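Local coordinates for uncharacterized protein (Pseudomonas aeruginosa, PDB 4O8B), which probably activates transcription by binding promoter DNA through a helix-turn-helix domain, and controls motility and biofilm formation by modulating the small RNA rsmZ, at residues Q52-L57 / A62-P67. Numbering follows the deposited sequence.
Sequences QLAMVL and AYLYCP
Leu64 carries this contact from the side of 62-67, with its two methyls divided between two residues of helix 47-57, Ala54 and Leu57. CD1 of Leu64 lies 4.2 Å from the backbone N of Ala54 and 4.3 Å from Ala54 CB, so it rests against the helix backbone as well as the small side chain. The other methyl, Leu64 CD2, faces Leu57 CD1 at 4.3 Å. The CB of Leu64 points toward the helix, and with CG anti to the carbonyl carbon (chi1 -58°) and chi2 167° the methyls fork toward Ala54 and Leu57. All three residues are buried, and the spacings are those of ordinary van der Waals packing; the buried surface is modest, 112 Å² summed over both segments, and its side-chain contacts are apolar.

Between the segments the contact is packing alone. Tyr65 N to Ala62 O, 2.8 Å, curls the loop that presents Leu64, and Tyr65 OH bonds Ser50 OG, just ahead of 52-57. Tyr65 also stacks on Tyr65 of the second subunit.

The contact sets the connection to helix 69-79 against helix 47-57 in the Cro/C1-type helix-turn-helix domain. Met1 also touches Leu64, Leu57 packs on helices 3-13 and 17-22, and Tyr63 on helices 3-13 and 69-79.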
loop_
_atom_site.group_PDB
_atom_site.type_symbol
_atom_site.label_atom_id
_atom_site.label_comp_id
_atom_site.label_asym_id
_atom_site.label_seq_id
_atom_site.Cartn_x
_atom_site.Cartn_y
_atom_site.Cartn_z
ATOM N N GLN A 52 -3.044 12.130 -5.423
ATOM C CA GLN A 52 -3.849 12.615 -6.539
ATOM C C GLN A 52 -4.189 11.472 -7.491
ATOM O O GLN A 52 -5.326 11.352 -7.956
ATOM C CB GLN A 52 -3.097 13.701 -7.316
ATOM C CG GLN A 52 -2.724 14.923 -6.502
ATOM C CD GLN A 52 -2.021 15.979 -7.338
ATOM O OE1 GLN A 52 -1.100 16.650 -6.861
ATOM N NE2 GLN A 52 -2.462 16.141 -8.577
ATOM N N LEU A 53 -3.194 10.641 -7.784
ATOM C CA LEU A 53 -3.371 9.502 -8.677
ATOM C C LEU A 53 -4.368 8.508 -8.113
ATOM O O LEU A 53 -5.239 8.017 -8.828
ATOM C CB LEU A 53 -2.028 8.811 -8.913
ATOM C CG LEU A 53 -1.018 9.593 -9.759
ATOM C CD1 LEU A 53 0.343 8.917 -9.706
ATOM C CD2 LEU A 53 -1.526 9.674 -11.195
ATOM N N ALA A 54 -4.234 8.210 -6.824
ATOM C CA ALA A 54 -5.128 7.273 -6.160
ATOM C C ALA A 54 -6.569 7.762 -6.211
ATOM O O ALA A 54 -7.479 7.005 -6.555
ATOM C CB ALA A 54 -4.691 7.074 -4.712
ATOM N N MET A 55 -6.777 9.030 -5.867
ATOM C CA MET A 55 -8.115 9.611 -5.866
ATOM C C MET A 55 -8.744 9.509 -7.250
ATOM O O MET A 55 -9.861 9.020 -7.400
ATOM C CB MET A 55 -8.042 11.080 -5.439
ATOM C CG MET A 55 -9.385 11.694 -5.085
ATOM S SD MET A 55 -10.186 10.826 -3.715
ATOM C CE MET A 55 -9.060 11.218 -2.375
ATOM N N VAL A 56 -8.013 9.975 -8.266
ATOM C CA VAL A 56 -8.498 9.940 -9.639
ATOM C C VAL A 56 -8.759 8.517 -10.108
ATOM O O VAL A 56 -9.853 8.205 -10.588
ATOM C CB VAL A 56 -7.487 10.598 -10.602
ATOM C CG1 VAL A 56 -7.988 10.507 -12.033
ATOM C CG2 VAL A 56 -7.266 12.049 -10.206
ATOM N N LEU A 57 -7.758 7.653 -9.971
ATOM C CA LEU A 57 -7.884 6.256 -10.384
ATOM C C LEU A 57 -8.935 5.504 -9.575
ATOM O O LEU A 57 -9.366 4.420 -9.970
ATOM C CB LEU A 57 -6.534 5.543 -10.273
ATOM C CG LEU A 57 -5.597 5.649 -11.479
ATOM C CD1 LEU A 57 -4.243 5.056 -11.119
ATOM C CD2 LEU A 57 -6.209 4.919 -12.659
ATOM N N ALA A 62 -2.454 2.356 -1.252
ATOM C CA ALA A 62 -1.717 1.146 -0.919
ATOM C C ALA A 62 -1.564 0.219 -2.125
ATOM O O ALA A 62 -0.510 -0.384 -2.317
ATOM C CB ALA A 62 -2.425 0.408 0.214
ATOM N N TYR A 63 -2.619 0.112 -2.927
ATOM C CA TYR A 63 -2.597 -0.738 -4.106
ATOM C C TYR A 63 -1.412 -0.399 -5.011
ATOM O O TYR A 63 -0.695 -1.290 -5.475
ATOM C CB TYR A 63 -3.895 -0.583 -4.899
ATOM C CG TYR A 63 -3.899 -1.325 -6.215
ATOM C CD1 TYR A 63 -3.886 -2.718 -6.249
ATOM C CD2 TYR A 63 -3.850 -0.634 -7.430
ATOM C CE1 TYR A 63 -3.868 -3.412 -7.465
ATOM C CE2 TYR A 63 -3.831 -1.313 -8.647
ATOM C CZ TYR A 63 -3.819 -2.700 -8.654
ATOM O OH TYR A 63 -3.790 -3.377 -9.848
ATOM N N LEU A 64 -1.227 0.893 -5.259
ATOM C CA LEU A 64 -0.139 1.365 -6.117
ATOM C C LEU A 64 1.234 1.078 -5.518
ATOM O O LEU A 64 2.257 1.240 -6.182
ATOM C CB LEU A 64 -0.301 2.864 -6.361
ATOM C CG LEU A 64 -1.639 3.266 -6.999
ATOM C CD1 LEU A 64 -1.838 4.769 -6.897
ATOM C CD2 LEU A 64 -1.671 2.812 -8.447
ATOM N N TYR A 65 1.245 0.634 -4.265
ATOM C CA TYR A 65 2.488 0.308 -3.563
ATOM C C TYR A 65 2.450 -1.124 -3.040
ATOM O O TYR A 65 3.123 -1.452 -2.062
ATOM C CB TYR A 65 2.705 1.273 -2.395
ATOM C CG TYR A 65 3.191 2.646 -2.796
ATOM C CD1 TYR A 65 4.536 2.870 -3.108
ATOM C CD2 TYR A 65 2.306 3.724 -2.880
ATOM C CE1 TYR A 65 4.989 4.134 -3.474
ATOM C CE2 TYR A 65 2.753 4.996 -3.252
ATOM C CZ TYR A 65 4.090 5.189 -3.552
ATOM O OH TYR A 65 4.527 6.441 -3.919
ATOM N N CYS A 66 1.664 -1.972 -3.694
ATOM C CA CYS A 66 1.535 -3.373 -3.297
ATOM C C CYS A 66 2.222 -4.305 -4.288
ATOM O O CYS A 66 1.614 -4.742 -5.262
ATOM C CB CYS A 66 0.056 -3.743 -3.175
ATOM S SG CYS A 66 -0.236 -5.509 -2.964
ATOM N N PRO A 67 3.499 -4.623 -4.054
ATOM C CA PRO A 67 4.250 -5.512 -4.951
ATOM C C PRO A 67 3.723 -6.950 -4.985
ATOM O O PRO A 67 3.863 -7.638 -5.994
ATOM C CB PRO A 67 5.680 -5.421 -4.421
ATOM C CG PRO A 67 5.472 -5.188 -2.959
ATOM C CD PRO A 67 4.361 -4.162 -2.948
#